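Local atomic coordinates of structural polyprotein, VP1 (Israeli acute paralysis virus, PDB entry 5CDD), a protein that probably serves as a structural protein of the viral capsid, one of the subunits that make up the pentamer building block of the virion shell. Residues T70-L81 with R182-F190. Sequence-based numbering, arbitrary orientation.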
ATOM      1  N   THR A  70      45.294  -9.017 -21.208  1.00 36.19           N
ATOM      2  CA  THR A  70      44.225  -9.916 -20.793  1.00 36.53           C
ATOM      3  C   THR A  70      43.181 -10.189 -21.874  1.00 37.11           C
ATOM      4  O   THR A  70      42.552 -11.247 -21.870  1.00 39.03           O
ATOM      5  CB  THR A  70      43.508  -9.388 -19.530  1.00 36.10           C
ATOM      6  OG1 THR A  70      42.806  -8.179 -19.839  1.00 36.60           O
ATOM      7  CG2 THR A  70      44.519  -9.111 -18.428  1.00 34.10           C
ATOM      8  N   ASP A  71      42.990  -9.248 -22.795  1.00 37.30           N
ATOM      9  CA  ASP A  71      42.012  -9.442 -23.864  1.00 37.88           C
ATOM     10  C   ASP A  71      42.453 -10.528 -24.833  1.00 37.65           C
ATOM     11  O   ASP A  71      41.623 -11.164 -25.483  1.00 38.10           O
ATOM     12  CB  ASP A  71      41.795  -8.155 -24.663  1.00 40.73           C
ATOM     13  CG  ASP A  71      40.879  -7.176 -23.965  1.00 43.87           C
ATOM     14  OD1 ASP A  71      39.883  -7.620 -23.355  1.00 45.53           O
ATOM     15  OD2 ASP A  71      41.145  -5.959 -24.048  1.00 45.49           O
ATOM     16  N   ALA A  72      43.760 -10.731 -24.932  1.00 36.41           N
ATOM     17  CA  ALA A  72      44.303 -11.725 -25.845  1.00 36.13           C
ATOM     18  C   ALA A  72      44.406 -13.120 -25.238  1.00 36.27           C
ATOM     19  O   ALA A  72      44.256 -14.118 -25.942  1.00 36.45           O
ATOM     20  CB  ALA A  72      45.668 -11.271 -26.336  1.00 35.33           C
ATOM     21  N   GLN A  73      44.656 -13.184 -23.933  1.00 36.21           N
ATOM     22  CA  GLN A  73      44.808 -14.457 -23.236  1.00 36.36           C
ATOM     23  C   GLN A  73      43.596 -15.373 -23.329  1.00 35.86           C
ATOM     24  O   GLN A  73      43.734 -16.572 -23.574  1.00 36.37           O
ATOM     25  CB  GLN A  73      45.143 -14.213 -21.766  1.00 37.80           C
ATOM     26  CG  GLN A  73      46.330 -13.297 -21.561  1.00 42.24           C
ATOM     27  CD  GLN A  73      46.793 -13.273 -20.123  1.00 45.51           C
ATOM     28  OE1 GLN A  73      45.991 -13.098 -19.204  1.00 47.68           O
ATOM     29  NE2 GLN A  73      48.095 -13.443 -19.919  1.00 46.49           N
ATOM     30  N   GLY A  74      42.412 -14.810 -23.123  1.00 35.74           N
ATOM     31  CA  GLY A  74      41.201 -15.608 -23.190  1.00 34.09           C
ATOM     32  C   GLY A  74      40.907 -16.329 -21.890  1.00 33.67           C
ATOM     33  O   GLY A  74      40.284 -17.391 -21.894  1.00 32.33           O
ATOM     34  N   ARG A  75      41.353 -15.754 -20.776  1.00 34.22           N
ATOM     35  CA  ARG A  75      41.128 -16.353 -19.466  1.00 34.96           C
ATOM     36  C   ARG A  75      39.717 -16.079 -18.949  1.00 35.16           C
ATOM     37  O   ARG A  75      39.002 -17.011 -18.578  1.00 36.21           O
ATOM     38  CB  ARG A  75      42.150 -15.835 -18.448  1.00 36.67           C
ATOM     39  CG  ARG A  75      41.982 -16.451 -17.067  1.00 37.41           C
ATOM     40  CD  ARG A  75      42.858 -15.784 -16.021  1.00 40.10           C
ATOM     41  NE  ARG A  75      42.543 -16.269 -14.678  1.00 43.33           N
ATOM     42  CZ  ARG A  75      43.061 -15.774 -13.557  1.00 44.10           C
ATOM     43  NH1 ARG A  75      43.928 -14.772 -13.608  1.00 44.87           N
ATOM     44  NH2 ARG A  75      42.704 -16.276 -12.382  1.00 43.31           N
ATOM     45  N   ASP A  76      39.315 -14.809 -18.917  1.00 34.31           N
ATOM     46  CA  ASP A  76      37.980 -14.453 -18.438  1.00 33.90           C
ATOM     47  C   ASP A  76      36.944 -14.562 -19.554  1.00 33.07           C
ATOM     48  O   ASP A  76      37.285 -14.836 -20.704  1.00 33.03           O
ATOM     49  CB  ASP A  76      37.965 -13.035 -17.851  1.00 35.58           C
ATOM     50  CG  ASP A  76      38.054 -11.953 -18.912  1.00 38.68           C
ATOM     51  OD1 ASP A  76      37.849 -10.769 -18.567  1.00 38.62           O
ATOM     52  OD2 ASP A  76      38.328 -12.278 -20.086  1.00 42.17           O
ATOM     53  N   TYR A  77      35.679 -14.339 -19.216  1.00 32.59           N
ATOM     54  CA  TYR A  77      34.606 -14.436 -20.198  1.00 32.26           C
ATOM     55  C   TYR A  77      34.652 -13.370 -21.286  1.00 32.67           C
ATOM     56  O   TYR A  77      34.427 -13.672 -22.457  1.00 33.66           O
ATOM     57  CB  TYR A  77      33.242 -14.401 -19.503  1.00 32.05           C
ATOM     58  CG  TYR A  77      32.997 -15.570 -18.576  1.00 31.38           C
ATOM     59  CD1 TYR A  77      33.391 -16.856 -18.933  1.00 30.72           C
ATOM     60  CD2 TYR A  77      32.349 -15.395 -17.354  1.00 31.68           C
ATOM     61  CE1 TYR A  77      33.149 -17.941 -18.101  1.00 32.08           C
ATOM     62  CE2 TYR A  77      32.099 -16.478 -16.513  1.00 32.03           C
ATOM     63  CZ  TYR A  77      32.503 -17.746 -16.894  1.00 31.93           C
ATOM     64  OH  TYR A  77      32.268 -18.824 -16.071  1.00 35.32           O
ATOM     65  N   MET A  78      34.936 -12.127 -20.912  1.00 32.44           N
ATOM     66  CA  MET A  78      34.997 -11.061 -21.903  1.00 32.83           C
ATOM     67  C   MET A  78      36.036 -11.358 -22.973  1.00 32.59           C
ATOM     68  O   MET A  78      35.791 -11.150 -24.161  1.00 34.17           O
ATOM     69  CB  MET A  78      35.302  -9.718 -21.239  1.00 34.01           C
ATOM     70  CG  MET A  78      34.106  -9.109 -20.537  1.00 36.36           C
ATOM     71  SD  MET A  78      34.402  -7.413 -20.042  1.00 40.93           S
ATOM     72  CE  MET A  78      34.153  -6.572 -21.587  1.00 38.00           C
ATOM     73  N   SER A  79      37.193 -11.853 -22.550  1.00 30.64           N
ATOM     74  CA  SER A  79      38.260 -12.182 -23.482  1.00 28.45           C
ATOM     75  C   SER A  79      37.935 -13.452 -24.261  1.00 27.33           C
ATOM     76  O   SER A  79      37.971 -13.467 -25.492  1.00 27.06           O
ATOM     77  CB  SER A  79      39.577 -12.370 -22.732  1.00 28.26           C
ATOM     78  OG  SER A  79      40.613 -12.748 -23.619  1.00 30.40           O
ATOM     79  N   TYR A  80      37.610 -14.515 -23.535  1.00 26.15           N
ATOM     80  CA  TYR A  80      37.295 -15.796 -24.151  1.00 26.06           C
ATOM     81  C   TYR A  80      36.189 -15.699 -25.198  1.00 27.38           C
ATOM     82  O   TYR A  80      36.344 -16.182 -26.320  1.00 29.41           O
ATOM     83  CB  TYR A  80      36.890 -16.806 -23.077  1.00 24.49           C
ATOM     84  CG  TYR A  80      36.889 -18.238 -23.562  1.00 26.30           C
ATOM     85  CD1 TYR A  80      38.078 -18.870 -23.928  1.00 26.76           C
ATOM     86  CD2 TYR A  80      35.704 -18.966 -23.649  1.00 26.55           C
ATOM     87  CE1 TYR A  80      38.085 -20.194 -24.366  1.00 25.55           C
ATOM     88  CE2 TYR A  80      35.702 -20.290 -24.086  1.00 25.68           C
ATOM     89  CZ  TYR A  80      36.894 -20.897 -24.440  1.00 25.94           C
ATOM     90  OH  TYR A  80      36.895 -22.210 -24.853  1.00 25.87           O
ATOM     91  N   LEU A  81      35.075 -15.073 -24.833  1.00 26.99           N
ATOM     92  CA  LEU A  81      33.944 -14.934 -25.744  1.00 25.78           C
ATOM     93  C   LEU A  81      34.177 -13.941 -26.883  1.00 26.29           C
ATOM     94  O   LEU A  81      33.557 -14.054 -27.943  1.00 26.21           O
ATOM     95  CB  LEU A  81      32.689 -14.527 -24.964  1.00 24.59           C
ATOM     96  CG  LEU A  81      32.135 -15.541 -23.958  1.00 24.27           C
ATOM     97  CD1 LEU A  81      31.008 -14.908 -23.157  1.00 23.63           C
ATOM     98  CD2 LEU A  81      31.639 -16.778 -24.690  1.00 23.11           C
ATOM     99  N   ARG A 182      36.725  -7.988 -13.987  1.00 26.16           N
ATOM    100  CA  ARG A 182      35.917  -7.140 -14.853  1.00 26.55           C
ATOM    101  C   ARG A 182      34.676  -7.825 -15.405  1.00 26.27           C
ATOM    102  O   ARG A 182      34.454  -9.019 -15.200  1.00 26.30           O
ATOM    103  CB  ARG A 182      36.752  -6.627 -16.028  1.00 27.97           C
ATOM    104  CG  ARG A 182      37.177  -7.714 -16.995  1.00 28.55           C
ATOM    105  CD  ARG A 182      37.831  -7.129 -18.230  1.00 29.75           C
ATOM    106  NE  ARG A 182      38.293  -8.177 -19.134  1.00 31.61           N
ATOM    107  CZ  ARG A 182      38.885  -7.951 -20.301  1.00 32.22           C
ATOM    108  NH1 ARG A 182      39.088  -6.707 -20.715  1.00 31.92           N
ATOM    109  NH2 ARG A 182      39.279  -8.972 -21.053  1.00 32.82           N
ATOM    110  N   ALA A 183      33.876  -7.037 -16.114  1.00 26.35           N
ATOM    111  CA  ALA A 183      32.641  -7.490 -16.740  1.00 26.27           C
ATOM    112  C   ALA A 183      32.129  -6.302 -17.536  1.00 26.80           C
ATOM    113  O   ALA A 183      32.679  -5.205 -17.437  1.00 28.15           O
ATOM    114  CB  ALA A 183      31.623  -7.890 -15.680  1.00 24.30           C
ATOM    115  N   GLY A 184      31.093  -6.513 -18.337  1.00 26.91           N
ATOM    116  CA  GLY A 184      30.545  -5.413 -19.107  1.00 28.11           C
ATOM    117  C   GLY A 184      29.427  -4.770 -18.314  1.00 28.25           C
ATOM    118  O   GLY A 184      28.932  -5.370 -17.361  1.00 28.91           O
ATOM    119  N   ASN A 185      29.033  -3.552 -18.672  1.00 28.86           N
ATOM    120  CA  ASN A 185      27.943  -2.908 -17.953  1.00 29.51           C
ATOM    121  C   ASN A 185      26.657  -3.572 -18.441  1.00 30.11           C
ATOM    122  O   ASN A 185      26.714  -4.546 -19.190  1.00 30.08           O
ATOM    123  CB  ASN A 185      27.942  -1.391 -18.201  1.00 29.60           C
ATOM    124  CG  ASN A 185      27.492  -1.018 -19.593  1.00 30.77           C
ATOM    125  OD1 ASN A 185      27.573  -1.819 -20.524  1.00 33.54           O
ATOM    126  ND2 ASN A 185      27.033   0.216 -19.749  1.00 31.49           N
ATOM    127  N   ASP A 186      25.503  -3.066 -18.029  1.00 31.37           N
ATOM    128  CA  ASP A 186      24.246  -3.689 -18.422  1.00 32.86           C
ATOM    129  C   ASP A 186      23.888  -3.525 -19.905  1.00 31.92           C
ATOM    130  O   ASP A 186      22.826  -3.966 -20.342  1.00 32.27           O
ATOM    131  CB  ASP A 186      23.116  -3.164 -17.525  1.00 36.41           C
ATOM    132  CG  ASP A 186      22.049  -4.214 -17.249  1.00 40.70           C
ATOM    133  OD1 ASP A 186      22.412  -5.371 -16.940  1.00 41.36           O
ATOM    134  OD2 ASP A 186      20.846  -3.879 -17.326  1.00 43.63           O
ATOM    135  N   ASP A 187      24.781  -2.909 -20.679  1.00 30.99           N
ATOM    136  CA  ASP A 187      24.547  -2.705 -22.111  1.00 29.80           C
ATOM    137  C   ASP A 187      25.594  -3.389 -22.990  1.00 28.45           C
ATOM    138  O   ASP A 187      25.418  -3.497 -24.204  1.00 28.16           O
ATOM    139  CB  ASP A 187      24.532  -1.208 -22.455  1.00 32.12           C
ATOM    140  CG  ASP A 187      23.334  -0.478 -21.875  1.00 36.22           C
ATOM    141  OD1 ASP A 187      22.191  -0.935 -22.095  1.00 38.57           O
ATOM    142  OD2 ASP A 187      23.537   0.561 -21.208  1.00 36.61           O
ATOM    143  N   PHE A 188      26.680  -3.850 -22.376  1.00 26.66           N
ATOM    144  CA  PHE A 188      27.766  -4.493 -23.109  1.00 24.36           C
ATOM    145  C   PHE A 188      27.380  -5.800 -23.787  1.00 24.39           C
ATOM    146  O   PHE A 188      26.737  -6.661 -23.184  1.00 25.23           O
ATOM    147  CB  PHE A 188      28.953  -4.756 -22.180  1.00 23.23           C
ATOM    148  CG  PHE A 188      30.188  -5.206 -22.903  1.00 21.84           C
ATOM    149  CD1 PHE A 188      31.009  -4.284 -23.543  1.00 22.21           C
ATOM    150  CD2 PHE A 188      30.499  -6.557 -22.998  1.00 22.43           C
ATOM    151  CE1 PHE A 188      32.121  -4.702 -24.271  1.00 21.71           C
ATOM    152  CE2 PHE A 188      31.605  -6.987 -23.723  1.00 22.06           C
ATOM    153  CZ  PHE A 188      32.418  -6.055 -24.362  1.00 21.52           C
ATOM    154  N   THR A 189      27.798  -5.944 -25.041  1.00 24.72           N
ATOM    155  CA  THR A 189      27.517  -7.144 -25.819  1.00 23.73           C
ATOM    156  C   THR A 189      28.445  -7.239 -27.027  1.00 23.38           C
ATOM    157  O   THR A 189      29.037  -6.243 -27.453  1.00 22.21           O
ATOM    158  CB  THR A 189      26.052  -7.156 -26.328  1.00 23.29           C
ATOM    159  OG1 THR A 189      25.777  -8.398 -26.987  1.00 21.91           O
ATOM    160  CG2 THR A 189      25.822  -6.022 -27.313  1.00 22.19           C
ATOM    161  N   PHE A 190      28.574  -8.450 -27.559  1.00 23.55           N
ATOM    162  CA  PHE A 190      29.387  -8.700 -28.743  1.00 23.53           C
ATOM    163  C   PHE A 190      28.424  -8.905 -29.903  1.00 25.97           C
ATOM    164  O   PHE A 190      27.248  -9.203 -29.694  1.00 26.63           O
ATOM    165  CB  PHE A 190      30.239  -9.958 -28.573  1.00 22.81           C
ATOM    166  CG  PHE A 190      31.336  -9.820 -27.553  1.00 20.67           C
ATOM    167  CD1 PHE A 190      32.255  -8.790 -27.645  1.00 20.09           C
ATOM    168  CD2 PHE A 190      31.452 -10.720 -26.505  1.00 20.32           C
ATOM    169  CE1 PHE A 190      33.270  -8.649 -26.707  1.00 19.71           C
ATOM    170  CE2 PHE A 190      32.466 -10.586 -25.560  1.00 20.61           C
ATOM    171  CZ  PHE A 190      33.375  -9.547 -25.666  1.00 20.44           C
TER
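Thr70 places OG1 over one face of the Arg182 guanidinium, while the neighbouring Asp71 meets that group at its edge. Asp71 OD1 accepts from both terminal nitrogens, NH2 at 2.7 Å and NH1 at 2.9 Å; the grip is end-on and converges on one oxygen, which the two donors reach from the same face of the carboxylate, well out of its plane. Asp76 meets the guanidinium at its NE side, the carboxylate and guanidinium planes 17° apart: Arg182 NE donates to the syn lone pair of Asp76 OD1 at 2.7 Å, nearly straight at 173°. The second oxygen of Asp76, OD2, accepts from Ser79 N at 2.7 Å, making Asp76 the N-cap of helix 77-82 as well as a salt-bridge partner. The two carboxylates fix the rotation of the buried guanidinium and probably more than offset its charge.

Met78 lays CB over the remaining face of the guanidinium and SD beside the backbone of Ala183. A bend at chi3 (79°) turns its methyl onto the Phe188 ring, a CH-pi contact with CE 3.6 Å from the centroid. Further along, Leu81 CB packs 4.0 Å from Phe190 CE2.

The contact joins helices 64-73 and 77-82 to strands 176-184 and 189-191 of one antiparallel sheet of what is, as in related picornavirus-like capsid proteins, a jelly-roll beta-sandwich. Within that sheet, Arg182 also touches Ile49 of strand 47-55 and Tyr94 of strand 87-98.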